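Local structure of esterase (Staphylococcus aureus subsp. aureus USA300_TCH1516, 3D7R) at residues 195-200 with 258-263; 267-272 with 295-300; 98-103 with 131-136; 203-208 with 244-249; 184-189 with 250-255. The protein probably hydrolyses ester bonds, being a putative esterase of the alpha/beta hydrolase fold whose natural substrate is not established. All coordinates share one frame; numbering follows the deposited sequence.

Contact 1 (195-200 with 258-263)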
# COMPACT_ATOMS: atom_id res chain seq x y z
N LYS A 195 -3.57 -11.12 9.54
CA LYS A 195 -3.05 -9.82 9.97
C LYS A 195 -3.14 -8.83 8.83
O LYS A 195 -3.19 -9.23 7.66
CB LYS A 195 -1.58 -9.93 10.44
CG LYS A 195 -1.35 -10.76 11.71
CD LYS A 195 0.17 -10.88 12.04
CE LYS A 195 0.38 -11.66 13.35
NZ LYS A 195 0.33 -13.14 13.08
N LEU A 196 -3.13 -7.53 9.16
CA LEU A 196 -3.12 -6.45 8.16
C LEU A 196 -1.96 -5.48 8.42
O LEU A 196 -1.83 -4.95 9.53
CB LEU A 196 -4.45 -5.67 8.17
CG LEU A 196 -4.55 -4.41 7.29
CD1 LEU A 196 -4.30 -4.77 5.80
CD2 LEU A 196 -5.92 -3.74 7.48
N TYR A 197 -1.12 -5.27 7.40
CA TYR A 197 0.07 -4.40 7.54
C TYR A 197 -0.12 -3.16 6.69
O TYR A 197 -0.47 -3.27 5.51
CB TYR A 197 1.36 -5.15 7.14
CG TYR A 197 1.89 -6.03 8.24
CD1 TYR A 197 2.95 -5.63 9.05
CD2 TYR A 197 1.30 -7.28 8.49
CE1 TYR A 197 3.41 -6.45 10.10
CE2 TYR A 197 1.76 -8.12 9.52
CZ TYR A 197 2.81 -7.69 10.31
OH TYR A 197 3.23 -8.50 11.34
N LEU A 198 0.11 -1.99 7.29
CA LEU A 198 -0.06 -0.72 6.59
C LEU A 198 1.24 0.06 6.66
O LEU A 198 1.73 0.36 7.75
CB LEU A 198 -1.19 0.10 7.23
CG LEU A 198 -2.58 -0.55 7.36
CD1 LEU A 198 -3.59 0.46 7.96
CD2 LEU A 198 -3.09 -1.06 6.01
N ILE A 199 1.81 0.38 5.50
CA ILE A 199 3.04 1.18 5.45
C ILE A 199 2.74 2.57 4.88
O ILE A 199 2.37 2.72 3.71
CB ILE A 199 4.18 0.48 4.62
CG1 ILE A 199 4.50 -0.91 5.18
CG2 ILE A 199 5.44 1.38 4.55
CD1 ILE A 199 5.20 -1.85 4.17
N SER A 200 2.89 3.60 5.71
CA SER A 200 2.56 4.97 5.30
C SER A 200 1.22 5.05 4.54
O SER A 200 1.17 5.62 3.43
CB SER A 200 3.68 5.54 4.40
OG SER A 200 4.85 5.76 5.15
N PRO A 258 -5.82 -8.05 13.63
CA PRO A 258 -4.74 -7.22 14.16
C PRO A 258 -4.07 -6.38 13.06
O PRO A 258 -3.78 -6.91 11.99
CB PRO A 258 -3.74 -8.25 14.72
CG PRO A 258 -4.60 -9.41 15.11
CD PRO A 258 -5.69 -9.46 14.06
N VAL A 259 -3.85 -5.10 13.35
CA VAL A 259 -3.24 -4.15 12.37
C VAL A 259 -1.86 -3.71 12.87
O VAL A 259 -1.67 -3.47 14.08
CB VAL A 259 -4.19 -2.93 12.08
CG1 VAL A 259 -3.53 -1.91 11.09
CG2 VAL A 259 -5.54 -3.38 11.49
N TYR A 260 -0.90 -3.65 11.94
CA TYR A 260 0.48 -3.26 12.24
C TYR A 260 0.78 -2.17 11.27
O TYR A 260 0.67 -2.37 10.07
CB TYR A 260 1.43 -4.44 12.00
CG TYR A 260 1.05 -5.63 12.84
CD1 TYR A 260 1.74 -5.91 14.02
CD2 TYR A 260 -0.04 -6.45 12.50
CE1 TYR A 260 1.38 -6.98 14.83
CE2 TYR A 260 -0.40 -7.54 13.31
CZ TYR A 260 0.31 -7.79 14.47
OH TYR A 260 -0.02 -8.84 15.30
N MSE A 261 1.09 -0.99 11.78
CA MSE A 261 1.24 0.18 10.91
C MSE A 261 2.62 0.79 11.08
O MSE A 261 3.15 0.85 12.22
CB MSE A 261 0.15 1.22 11.23
CG MSE A 261 0.21 2.49 10.37
SE MSE A 261 -1.44 3.49 10.58
CE MSE A 261 -1.30 4.00 12.46
N PHE A 262 3.19 1.24 9.97
CA PHE A 262 4.51 1.86 9.93
C PHE A 262 4.38 3.21 9.25
O PHE A 262 3.70 3.33 8.23
CB PHE A 262 5.51 0.98 9.14
CG PHE A 262 5.78 -0.33 9.78
CD1 PHE A 262 6.91 -0.50 10.57
CD2 PHE A 262 4.86 -1.39 9.65
CE1 PHE A 262 7.15 -1.72 11.22
CE2 PHE A 262 5.09 -2.61 10.28
CZ PHE A 262 6.24 -2.77 11.08
N GLY A 263 5.00 4.22 9.82
CA GLY A 263 4.97 5.53 9.21
C GLY A 263 6.03 6.43 9.76
O GLY A 263 6.71 6.06 10.71
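Leu196 to Ile199 pair with Val259 to Phe262 as neighbouring parallel strands, buried in the mixed sheet between strands 166-171 and 287-292. Five nearly straight backbone hydrogen bonds lace them together, N-H groups alternating between the strands, from Leu196 N to Pro258 O (3.0 Å) up to Ser200 N to Phe262 O (2.7 Å) just past the first strand's end. The Val259 CA-H leans on Leu196 O at 3.3 Å, a weak contact beside those bonds. On the sheet face covered by helix 305-318, the Tyr197 and Tyr260 rings form an offset stack, centroids 4.7 Å apart and planes at 12°. Their displacement puts Tyr260 CB over one face of Tyr197, 3.4 Å from CE1, while the Tyr197 hydroxyl sits above the centre of the Tyr260 ring. Phe262 continues the row: its CE2 meets Tyr197 at the ring edge, 3.9 Å from CD1. As in the alpha/beta hydrolase fold, helices cover both faces of the largely parallel sheet; helix 270-282 packs on the other. There Val259 forks, CG2 lying against Leu196 CD2 (4.0 Å) and CG1 against Leu198 CD1. Lys195, extended to CE, runs obliquely past Tyr260, with CE 3.5 Å from its OH, and NZ turns off (chi4 82°) to Ile318 O and Glu320 O. The Tyr260 hydroxyl bonds to Glu320, that of Tyr197 to Ser317.

Contact 2 (267-272 with 295-300)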
# COMPACT_ATOMS: atom_id res chain seq x y z
N GLU A 267 5.79 12.93 7.11
CA GLU A 267 4.83 12.75 6.02
C GLU A 267 3.47 13.31 6.41
O GLU A 267 3.07 13.19 7.56
CB GLU A 267 4.73 11.27 5.59
CG GLU A 267 4.38 10.27 6.70
CD GLU A 267 4.15 8.86 6.16
OE1 GLU A 267 3.42 8.72 5.16
OE2 GLU A 267 4.70 7.89 6.72
N MSE A 268 2.77 13.91 5.44
CA MSE A 268 1.52 14.65 5.70
C MSE A 268 0.38 13.76 6.20
O MSE A 268 -0.64 14.26 6.66
CB MSE A 268 1.05 15.34 4.42
CG MSE A 268 1.68 16.68 4.12
SE MSE A 268 1.27 17.18 2.23
CE MSE A 268 -0.53 16.55 2.13
N THR A 269 0.56 12.45 6.05
CA THR A 269 -0.41 11.44 6.50
C THR A 269 -0.31 11.19 7.98
O THR A 269 -1.11 10.43 8.53
CB THR A 269 -0.14 10.08 5.83
OG1 THR A 269 1.25 9.78 5.94
CG2 THR A 269 -0.50 10.13 4.35
N HIS A 270 0.68 11.80 8.63
CA HIS A 270 0.95 11.43 10.03
C HIS A 270 -0.21 11.75 10.99
O HIS A 270 -0.56 10.89 11.81
CB HIS A 270 2.31 11.95 10.51
CG HIS A 270 2.66 11.51 11.90
ND1 HIS A 270 2.29 12.23 13.02
CD2 HIS A 270 3.32 10.41 12.36
CE1 HIS A 270 2.72 11.60 14.11
NE2 HIS A 270 3.34 10.50 13.73
N PRO A 271 -0.81 12.97 10.93
CA PRO A 271 -2.02 13.18 11.74
C PRO A 271 -3.12 12.14 11.53
O PRO A 271 -3.71 11.70 12.51
CB PRO A 271 -2.50 14.56 11.29
CG PRO A 271 -1.22 15.28 10.96
CD PRO A 271 -0.42 14.21 10.23
N ASP A 272 -3.39 11.76 10.27
CA ASP A 272 -4.37 10.70 9.98
C ASP A 272 -4.00 9.34 10.56
O ASP A 272 -4.87 8.61 11.04
CB ASP A 272 -4.66 10.62 8.47
CG ASP A 272 -5.44 11.84 7.98
OD1 ASP A 272 -6.37 12.28 8.72
OD2 ASP A 272 -5.11 12.38 6.88
N MSE A 295 11.39 10.03 9.72
CA MSE A 295 11.26 9.36 8.42
C MSE A 295 10.25 10.01 7.49
O MSE A 295 9.26 10.63 7.93
CB MSE A 295 10.92 7.88 8.60
CG MSE A 295 12.09 7.06 9.13
SE MSE A 295 13.63 7.11 7.93
CE MSE A 295 14.66 8.49 8.80
N VAL A 296 10.50 9.80 6.19
CA VAL A 296 9.68 10.35 5.12
C VAL A 296 8.58 9.38 4.69
O VAL A 296 8.55 8.22 5.13
CB VAL A 296 10.56 10.76 3.88
CG1 VAL A 296 11.67 11.75 4.30
CG2 VAL A 296 11.16 9.53 3.17
N HIS A 297 7.67 9.86 3.83
CA HIS A 297 6.61 9.01 3.28
C HIS A 297 7.18 7.76 2.63
O HIS A 297 8.08 7.85 1.79
CB HIS A 297 5.80 9.78 2.23
CG HIS A 297 4.68 8.96 1.64
ND1 HIS A 297 3.62 8.51 2.39
CD2 HIS A 297 4.48 8.50 0.38
CE1 HIS A 297 2.80 7.81 1.61
NE2 HIS A 297 3.31 7.79 0.39
N ASP A 298 6.68 6.59 3.03
CA ASP A 298 6.98 5.33 2.33
C ASP A 298 8.44 4.96 2.57
O ASP A 298 9.06 4.27 1.73
CB ASP A 298 6.74 5.52 0.83
CG ASP A 298 6.18 4.27 0.13
OD1 ASP A 298 5.64 3.37 0.79
OD2 ASP A 298 6.27 4.22 -1.12
N PHE A 299 8.98 5.39 3.72
CA PHE A 299 10.43 5.29 3.94
C PHE A 299 11.07 3.91 3.71
O PHE A 299 12.19 3.86 3.25
CB PHE A 299 10.86 5.89 5.29
CG PHE A 299 10.56 5.02 6.48
CD1 PHE A 299 11.47 4.04 6.89
CD2 PHE A 299 9.38 5.20 7.20
CE1 PHE A 299 11.20 3.21 8.00
CE2 PHE A 299 9.09 4.38 8.31
CZ PHE A 299 10.00 3.39 8.71
N PRO A 300 10.36 2.79 4.04
CA PRO A 300 10.98 1.47 3.87
C PRO A 300 11.41 1.10 2.44
O PRO A 300 12.12 0.11 2.28
CB PRO A 300 9.88 0.51 4.37
CG PRO A 300 9.11 1.36 5.39
CD PRO A 300 9.00 2.66 4.62
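Glu267 and His297 cross at about a right angle, the carboxylate plane standing 79° from the imidazole plane. His297 ND1 donates to Glu267 OE1 over 2.8 Å, and the bond is nearly straight at the hydrogen (169°). Its two ends differ: the oxygen lies at the edge of the ring, almost in its plane, whereas the nitrogen comes to OE1 from above the carboxylate plane. CG of Glu267 is wedged between the backbone N and the carbonyl carbon (chi1 56°), which carries CD to 3.8 Å from His297 CA and OE1 to ND1. These residues occupy the loops after strands 259-264 and 287-292, the places where alpha/beta hydrolases carry the acid and the histidine of the catalytic triad. The pair is consistent with that role, which remains inferred. OE2 is gripped separately, by Ser200 OG and the backbone N of Gly264, so both carboxylate oxygens are held and the group's rotation is restricted. Asp298 CB covers one face of the imidazole. The loops themselves are turned tightly: a type I turn runs from Glu267 to His270, closed by His270 N to Glu267 O at 3.0 Å, and a type II turn from Val296 to Phe299 carries His297 at its second position.

Contact 3 (98-103 with 131-136)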
# COMPACT_ATOMS: atom_id res chain seq x y z
N LYS A 98 1.16 -16.71 2.87
CA LYS A 98 1.19 -15.68 1.83
C LYS A 98 1.07 -14.26 2.39
O LYS A 98 0.33 -14.04 3.35
CB LYS A 98 0.04 -15.87 0.82
CG LYS A 98 -0.30 -17.31 0.43
CD LYS A 98 0.69 -17.88 -0.57
CE LYS A 98 0.25 -19.25 -1.09
NZ LYS A 98 1.43 -19.96 -1.65
N ILE A 99 1.76 -13.32 1.74
CA ILE A 99 1.48 -11.89 1.92
C ILE A 99 0.91 -11.37 0.60
O ILE A 99 1.58 -11.41 -0.44
CB ILE A 99 2.73 -11.06 2.29
CG1 ILE A 99 3.25 -11.44 3.68
CG2 ILE A 99 2.42 -9.54 2.23
CD1 ILE A 99 4.72 -11.01 3.95
N LEU A 100 -0.34 -10.93 0.63
CA LEU A 100 -0.93 -10.23 -0.52
C LEU A 100 -0.45 -8.79 -0.44
O LEU A 100 -0.89 -8.04 0.44
CB LEU A 100 -2.47 -10.29 -0.47
CG LEU A 100 -3.23 -9.59 -1.60
CD1 LEU A 100 -2.69 -10.00 -3.00
CD2 LEU A 100 -4.74 -9.88 -1.50
N TYR A 101 0.44 -8.40 -1.35
CA TYR A 101 1.03 -7.07 -1.28
C TYR A 101 0.40 -6.09 -2.26
O TYR A 101 0.47 -6.32 -3.48
CB TYR A 101 2.57 -7.10 -1.47
CG TYR A 101 3.20 -5.79 -1.04
CD1 TYR A 101 3.77 -5.64 0.23
CD2 TYR A 101 3.17 -4.68 -1.87
CE1 TYR A 101 4.30 -4.43 0.64
CE2 TYR A 101 3.69 -3.47 -1.48
CZ TYR A 101 4.25 -3.35 -0.22
OH TYR A 101 4.75 -2.14 0.16
N ILE A 102 -0.17 -5.00 -1.74
CA ILE A 102 -0.84 -3.98 -2.57
C ILE A 102 0.07 -2.74 -2.67
O ILE A 102 0.21 -1.98 -1.70
CB ILE A 102 -2.24 -3.58 -2.00
CG1 ILE A 102 -3.10 -4.83 -1.64
CG2 ILE A 102 -2.97 -2.64 -2.96
CD1 ILE A 102 -3.31 -5.86 -2.80
N HIS A 103 0.71 -2.56 -3.83
CA HIS A 103 1.77 -1.58 -3.96
C HIS A 103 1.25 -0.14 -4.03
O HIS A 103 0.14 0.12 -4.51
CB HIS A 103 2.63 -1.91 -5.18
CG HIS A 103 1.95 -1.63 -6.49
ND1 HIS A 103 1.94 -0.37 -7.06
CD2 HIS A 103 1.29 -2.44 -7.35
CE1 HIS A 103 1.30 -0.42 -8.22
NE2 HIS A 103 0.90 -1.66 -8.42
N VAL A 131 2.91 -11.92 -2.79
CA VAL A 131 2.12 -11.92 -4.03
C VAL A 131 1.83 -10.48 -4.44
O VAL A 131 1.20 -9.70 -3.69
CB VAL A 131 0.81 -12.73 -3.87
CG1 VAL A 131 0.01 -12.76 -5.19
CG2 VAL A 131 1.11 -14.19 -3.40
N LEU A 132 2.29 -10.14 -5.64
CA LEU A 132 2.23 -8.78 -6.18
C LEU A 132 1.31 -8.73 -7.41
O LEU A 132 1.78 -8.93 -8.53
CB LEU A 132 3.64 -8.29 -6.54
CG LEU A 132 3.82 -6.91 -7.20
CD1 LEU A 132 3.30 -5.79 -6.30
CD2 LEU A 132 5.28 -6.66 -7.63
N PRO A 133 0.00 -8.46 -7.21
CA PRO A 133 -0.92 -8.20 -8.34
C PRO A 133 -0.74 -6.81 -8.97
O PRO A 133 -0.67 -5.81 -8.26
CB PRO A 133 -2.29 -8.32 -7.69
CG PRO A 133 -2.07 -7.89 -6.24
CD PRO A 133 -0.68 -8.41 -5.90
N ILE A 134 -0.65 -6.76 -10.30
CA ILE A 134 -0.59 -5.48 -11.00
C ILE A 134 -2.06 -5.09 -11.30
O ILE A 134 -2.56 -5.35 -12.38
CB ILE A 134 0.29 -5.55 -12.27
CG1 ILE A 134 1.67 -6.16 -11.96
CG2 ILE A 134 0.44 -4.18 -12.93
CD1 ILE A 134 2.46 -5.49 -10.79
N TYR A 135 -2.73 -4.53 -10.29
CA TYR A 135 -4.18 -4.28 -10.29
C TYR A 135 -4.49 -3.10 -11.21
O TYR A 135 -3.61 -2.28 -11.49
CB TYR A 135 -4.67 -4.02 -8.86
CG TYR A 135 -3.89 -2.92 -8.15
CD1 TYR A 135 -4.18 -1.57 -8.39
CD2 TYR A 135 -2.86 -3.23 -7.25
CE1 TYR A 135 -3.46 -0.57 -7.76
CE2 TYR A 135 -2.13 -2.22 -6.61
CZ TYR A 135 -2.44 -0.89 -6.88
OH TYR A 135 -1.74 0.13 -6.27
N PRO A 136 -5.73 -3.04 -11.75
CA PRO A 136 -6.09 -1.95 -12.68
C PRO A 136 -5.81 -0.55 -12.12
O PRO A 136 -6.08 -0.26 -10.94
CB PRO A 136 -7.60 -2.14 -12.86
CG PRO A 136 -7.79 -3.65 -12.73
CD PRO A 136 -6.83 -4.01 -11.60
O HOH W 1 -0.13 -4.91 -5.67
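A beta-alpha-beta unit, strand 98-102, helix 113-126 and strand 129-133, brings Ile99, Leu100 and Tyr101 beside Val131, and just beyond it His103 meets Tyr135. Val131 pairs with Leu100 in a parallel bridge, bonding to the flanking residues: its N to Ile99 O (2.7 Å) and its O to Tyr101 N (2.8 Å). The strands then diverge at Pro133, which has no N-H to give; its CD rests 3.4 Å from Tyr101 O and its ring crosses the Leu100 side chain. A water bridges the strands here, donating to Tyr101 O (2.7 Å) and Pro133 O (2.8 Å) and accepting from His103 N. His103 begins a sequence resembling the HGG motif whose glycine N-H groups form the oxyanion hole in hormone-sensitive-lipase-like enzymes; a like role here is inferred. Its ring and that of Tyr135 are turned to each other (chi1 73° and 53°) in an offset stack, planes at 24°, with Tyr135 CE2 3.5 Å from His103 CD2. The Tyr135 hydroxyl sits over the centre of the imidazole while donating to His103 O at 2.6 Å, and His103 NE2 bonds to Lys137. Stack, hydroxyl and water together tie down backbone and ring of His103.

Contact 4 (203-208 with 244-249)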
# COMPACT_ATOMS: atom_id res chain seq x y z
N LEU A 203 -4.65 7.33 4.60
CA LEU A 203 -5.94 6.97 5.18
C LEU A 203 -7.12 7.87 4.81
O LEU A 203 -8.27 7.42 4.80
CB LEU A 203 -5.79 6.85 6.70
CG LEU A 203 -4.82 5.72 7.09
CD1 LEU A 203 -4.35 5.83 8.53
CD2 LEU A 203 -5.43 4.34 6.82
N ASP A 204 -6.82 9.13 4.50
CA ASP A 204 -7.84 10.09 4.12
C ASP A 204 -7.35 10.73 2.82
O ASP A 204 -6.35 11.45 2.85
CB ASP A 204 -8.00 11.13 5.25
CG ASP A 204 -8.99 12.25 4.92
OD1 ASP A 204 -9.55 12.31 3.81
OD2 ASP A 204 -9.18 13.12 5.81
N ALA A 205 -8.01 10.44 1.70
CA ALA A 205 -7.56 10.92 0.39
C ALA A 205 -7.69 12.44 0.19
O ALA A 205 -7.12 12.99 -0.75
CB ALA A 205 -8.28 10.19 -0.74
N THR A 206 -8.47 13.10 1.04
CA THR A 206 -8.63 14.56 0.94
C THR A 206 -7.42 15.31 1.48
O THR A 206 -7.15 16.44 1.06
CB THR A 206 -9.85 15.08 1.71
OG1 THR A 206 -9.65 14.85 3.11
CG2 THR A 206 -11.13 14.38 1.27
N LEU A 207 -6.70 14.66 2.41
CA LEU A 207 -5.56 15.27 3.11
C LEU A 207 -5.91 16.66 3.65
O LEU A 207 -5.12 17.61 3.54
CB LEU A 207 -4.30 15.28 2.22
CG LEU A 207 -3.55 13.95 2.03
CD1 LEU A 207 -2.64 13.99 0.81
CD2 LEU A 207 -2.76 13.54 3.29
N SER A 208 -7.10 16.76 4.24
CA SER A 208 -7.67 18.01 4.72
C SER A 208 -7.66 18.09 6.26
O SER A 208 -8.14 19.06 6.82
CB SER A 208 -9.11 18.15 4.23
OG SER A 208 -9.92 17.13 4.81
N LYS A 244 -15.92 6.00 2.33
CA LYS A 244 -15.08 5.11 3.12
C LYS A 244 -14.28 4.11 2.28
O LYS A 244 -13.25 3.61 2.73
CB LYS A 244 -15.92 4.37 4.16
CG LYS A 244 -16.98 3.40 3.59
CD LYS A 244 -17.82 2.78 4.73
CE LYS A 244 -18.70 1.64 4.23
NZ LYS A 244 -19.82 2.17 3.41
N ARG A 245 -14.73 3.80 1.07
CA ARG A 245 -13.93 2.88 0.24
C ARG A 245 -12.66 3.56 -0.28
O ARG A 245 -11.66 2.89 -0.58
CB ARG A 245 -14.76 2.32 -0.92
CG ARG A 245 -16.07 1.63 -0.52
CD ARG A 245 -16.99 1.52 -1.76
NE ARG A 245 -16.38 0.59 -2.68
CZ ARG A 245 -16.54 0.55 -3.99
NH1 ARG A 245 -17.32 1.43 -4.64
NH2 ARG A 245 -15.91 -0.39 -4.66
N ILE A 246 -12.71 4.88 -0.39
CA ILE A 246 -11.58 5.70 -0.87
C ILE A 246 -10.70 6.17 0.30
O ILE A 246 -9.47 6.14 0.21
CB ILE A 246 -12.10 6.93 -1.64
CG1 ILE A 246 -12.87 6.47 -2.89
CG2 ILE A 246 -10.92 7.86 -2.03
CD1 ILE A 246 -13.71 7.53 -3.51
N SER A 247 -11.35 6.61 1.37
CA SER A 247 -10.69 7.07 2.58
C SER A 247 -11.12 6.14 3.73
O SER A 247 -12.08 6.44 4.43
CB SER A 247 -11.11 8.52 2.87
OG SER A 247 -10.57 9.39 1.89
N PRO A 248 -10.42 5.00 3.88
CA PRO A 248 -10.77 3.95 4.83
C PRO A 248 -10.70 4.37 6.32
O PRO A 248 -11.20 3.64 7.20
CB PRO A 248 -9.78 2.83 4.50
CG PRO A 248 -8.61 3.54 3.93
CD PRO A 248 -9.21 4.63 3.11
N ILE A 249 -10.14 5.55 6.60
CA ILE A 249 -10.24 6.11 7.95
C ILE A 249 -11.73 6.22 8.37
O ILE A 249 -12.06 6.19 9.57
CB ILE A 249 -9.55 7.50 8.05
CG1 ILE A 249 -9.30 7.88 9.53
CG2 ILE A 249 -10.37 8.57 7.25
CD1 ILE A 249 -8.20 8.94 9.71
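Leu203 and Ile249 meet at the apolar centre, CB to CB at 4.0 Å, and Ile249 CG2 reaches on to Asp204 CB at the same distance. Ile249 holds that methyl between its backbone N and carbonyl carbon, with CG1 anti to the N (chi1 -163°), which brings CG2 to 3.4 Å from Leu203 O. The Pro248 ring adds a looser touch, CG to Leu203 CD2 at 4.4 Å. Farther along, the Ala205 methyl rests on Ile246 CG2 at 3.8 Å. Helix 270-282 covers this patch through Phe276, Asp272 and Leu275, while Leu179 of helix 173-187 touches both Leu203 and Pro248. Two hydrogen bonds join the segments outside the apolar centre, one backbone to backbone, one to a serine hydroxyl. Ile249 N donates to Leu203 O over a longish 3.2 Å, arriving tilted from the carbonyl plane. Ser247 OG accepts the N-H of Ala205 at 2.8 Å and bonds also to Leu241 O, so the hydroxyl links Ala205 of one loop to Leu241 of its own. At the polar rim Asp204 OD1 is bound twice by Thr206, from its N and from its OG1 (2.6 Å), both above the same carboxylate face; Ser208 OG donates to Thr206 OG1. The N-H bond makes an Asx turn, superposed on a type I turn from Asp204 to Leu207. These turns shape the loop after strand 195-199, which packs on the loop leading to strand 259-264, an excursion of the alpha/beta hydrolase fold.

Contact 5 (184-189 with 250-255)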
# COMPACT_ATOMS: atom_id res chain seq x y z
N SER A 184 -13.93 -4.20 3.38
CA SER A 184 -14.88 -4.84 2.48
C SER A 184 -15.15 -6.31 2.83
O SER A 184 -16.31 -6.74 2.90
CB SER A 184 -14.41 -4.71 1.03
OG SER A 184 -15.32 -5.37 0.16
N LEU A 185 -14.08 -7.06 3.07
CA LEU A 185 -14.21 -8.45 3.51
C LEU A 185 -15.06 -8.54 4.79
O LEU A 185 -15.97 -9.37 4.88
CB LEU A 185 -12.83 -9.07 3.77
CG LEU A 185 -11.86 -9.21 2.60
CD1 LEU A 185 -10.49 -9.68 3.09
CD2 LEU A 185 -12.38 -10.16 1.55
N LEU A 186 -14.72 -7.70 5.76
CA LEU A 186 -15.43 -7.62 7.04
C LEU A 186 -16.94 -7.26 6.88
O LEU A 186 -17.81 -7.91 7.47
CB LEU A 186 -14.71 -6.60 7.94
CG LEU A 186 -15.28 -6.27 9.32
CD1 LEU A 186 -15.44 -7.56 10.13
CD2 LEU A 186 -14.36 -5.28 10.02
N ASP A 187 -17.23 -6.22 6.11
CA ASP A 187 -18.62 -5.81 5.82
C ASP A 187 -19.39 -6.91 5.08
O ASP A 187 -20.63 -7.02 5.19
CB ASP A 187 -18.63 -4.53 4.97
CG ASP A 187 -18.07 -3.29 5.73
OD1 ASP A 187 -17.99 -3.31 6.98
OD2 ASP A 187 -17.69 -2.31 5.06
N ASN A 188 -18.66 -7.71 4.31
CA ASN A 188 -19.26 -8.78 3.50
C ASN A 188 -19.18 -10.20 4.11
O ASN A 188 -19.44 -11.20 3.44
CB ASN A 188 -18.66 -8.72 2.10
CG ASN A 188 -19.25 -7.59 1.26
OD1 ASN A 188 -20.43 -7.63 0.89
ND2 ASN A 188 -18.46 -6.57 0.98
N GLN A 189 -18.82 -10.26 5.40
CA GLN A 189 -18.66 -11.53 6.13
C GLN A 189 -17.69 -12.54 5.48
O GLN A 189 -17.86 -13.76 5.63
CB GLN A 189 -20.03 -12.19 6.37
CG GLN A 189 -21.04 -11.27 7.03
CD GLN A 189 -22.22 -12.04 7.63
OE1 GLN A 189 -22.57 -11.83 8.78
NE2 GLN A 189 -22.81 -12.94 6.84
N ASN A 250 -12.61 6.34 7.37
CA ASN A 250 -14.05 6.45 7.59
C ASN A 250 -14.76 5.09 7.56
O ASN A 250 -15.99 5.03 7.72
CB ASN A 250 -14.68 7.34 6.50
CG ASN A 250 -14.21 8.79 6.58
OD1 ASN A 250 -13.95 9.33 7.67
ND2 ASN A 250 -14.10 9.44 5.40
N GLY A 251 -14.01 4.00 7.35
CA GLY A 251 -14.61 2.66 7.19
C GLY A 251 -14.80 1.87 8.48
O GLY A 251 -14.57 2.40 9.58
N THR A 252 -15.21 0.61 8.35
CA THR A 252 -15.46 -0.26 9.49
C THR A 252 -14.17 -0.53 10.27
O THR A 252 -13.12 -0.81 9.69
CB THR A 252 -16.15 -1.57 9.05
OG1 THR A 252 -17.35 -1.26 8.35
CG2 THR A 252 -16.52 -2.45 10.24
N ILE A 253 -14.28 -0.45 11.60
CA ILE A 253 -13.15 -0.65 12.52
C ILE A 253 -13.38 -1.91 13.35
O ILE A 253 -12.49 -2.78 13.47
CB ILE A 253 -13.01 0.60 13.48
CG1 ILE A 253 -12.58 1.86 12.72
CG2 ILE A 253 -12.07 0.33 14.64
CD1 ILE A 253 -11.36 1.68 11.85
N GLU A 254 -14.57 -2.00 13.94
CA GLU A 254 -14.97 -3.15 14.77
C GLU A 254 -14.95 -4.46 13.99
O GLU A 254 -15.65 -4.58 12.98
CB GLU A 254 -16.35 -2.90 15.40
CG GLU A 254 -16.40 -1.60 16.21
CD GLU A 254 -17.75 -1.37 16.91
OE1 GLU A 254 -18.68 -2.15 16.69
OE2 GLU A 254 -17.88 -0.40 17.69
N GLY A 255 -14.16 -5.41 14.48
CA GLY A 255 -14.02 -6.73 13.85
C GLY A 255 -12.78 -6.92 12.97
O GLY A 255 -12.56 -8.01 12.45
O HOH W 2 -15.98 0.00 5.70
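Thr252 and Gly255, in the loop leading into strand 259-264, touch Leu186 and Asp187 at the C-terminal end of helix 173-187, just where a Schellman motif with Gln189 as its C-prime residue closes the helix. This is a surface contact on the rim of the alpha/beta hydrolase fold. Thr252 carries its polar half. Its OG1 donates to the syn lone pair of Asp187 OD1 at a short 2.5 Å. The two side chains run antiparallel past one another. OD2 is engaged too, through a water that donates to it at 2.9 Å and accepts from Thr252 N at 2.8 Å, so the carboxylate grips both hydroxyl and backbone of one residue. The threonine methyl, anti to the backbone N, turns instead to the leucine, CG2 lying 3.6 Å from Leu186 CD2. The Ile253 side chain starts away from the helix and touches Phe276, Met279 and Met280 of helix 270-282. At Glu254 it is the backbone that matters: its O lies 3.3 Å from Leu186 CD2, while its carboxylate bonds to His283. Gly255 has phi 100°, a backbone shape that by itself calls for glycine; CG of Leu186 is anti to its backbone N (chi1 177°), and CD1 ends 3.7 Å from Gly255 O.

How the contacts relate
Contacts 1 and 3 both belong to the central sheet and rely on parallel-strand backbone bonds, but contact 1 keeps full register while contact 3 splays and takes in a water; they meet where Ile199 packs near the Tyr101 hydroxyl. Contacts 2 and 4 are loop contacts, also largely buried, at the ends of the strands: one centres on a histidine-carboxylate hydrogen bond, the other on aliphatic side chains. Contact 2 touches contact 1 through Ser200 and contact 4 through Asp272, whose O lies against Leu203 and Ile249. Contact 5 is the surface member, about 18 Å from the chain's centre, and adjoins contact 4 in sequence, with Lys244 packing on Gly251.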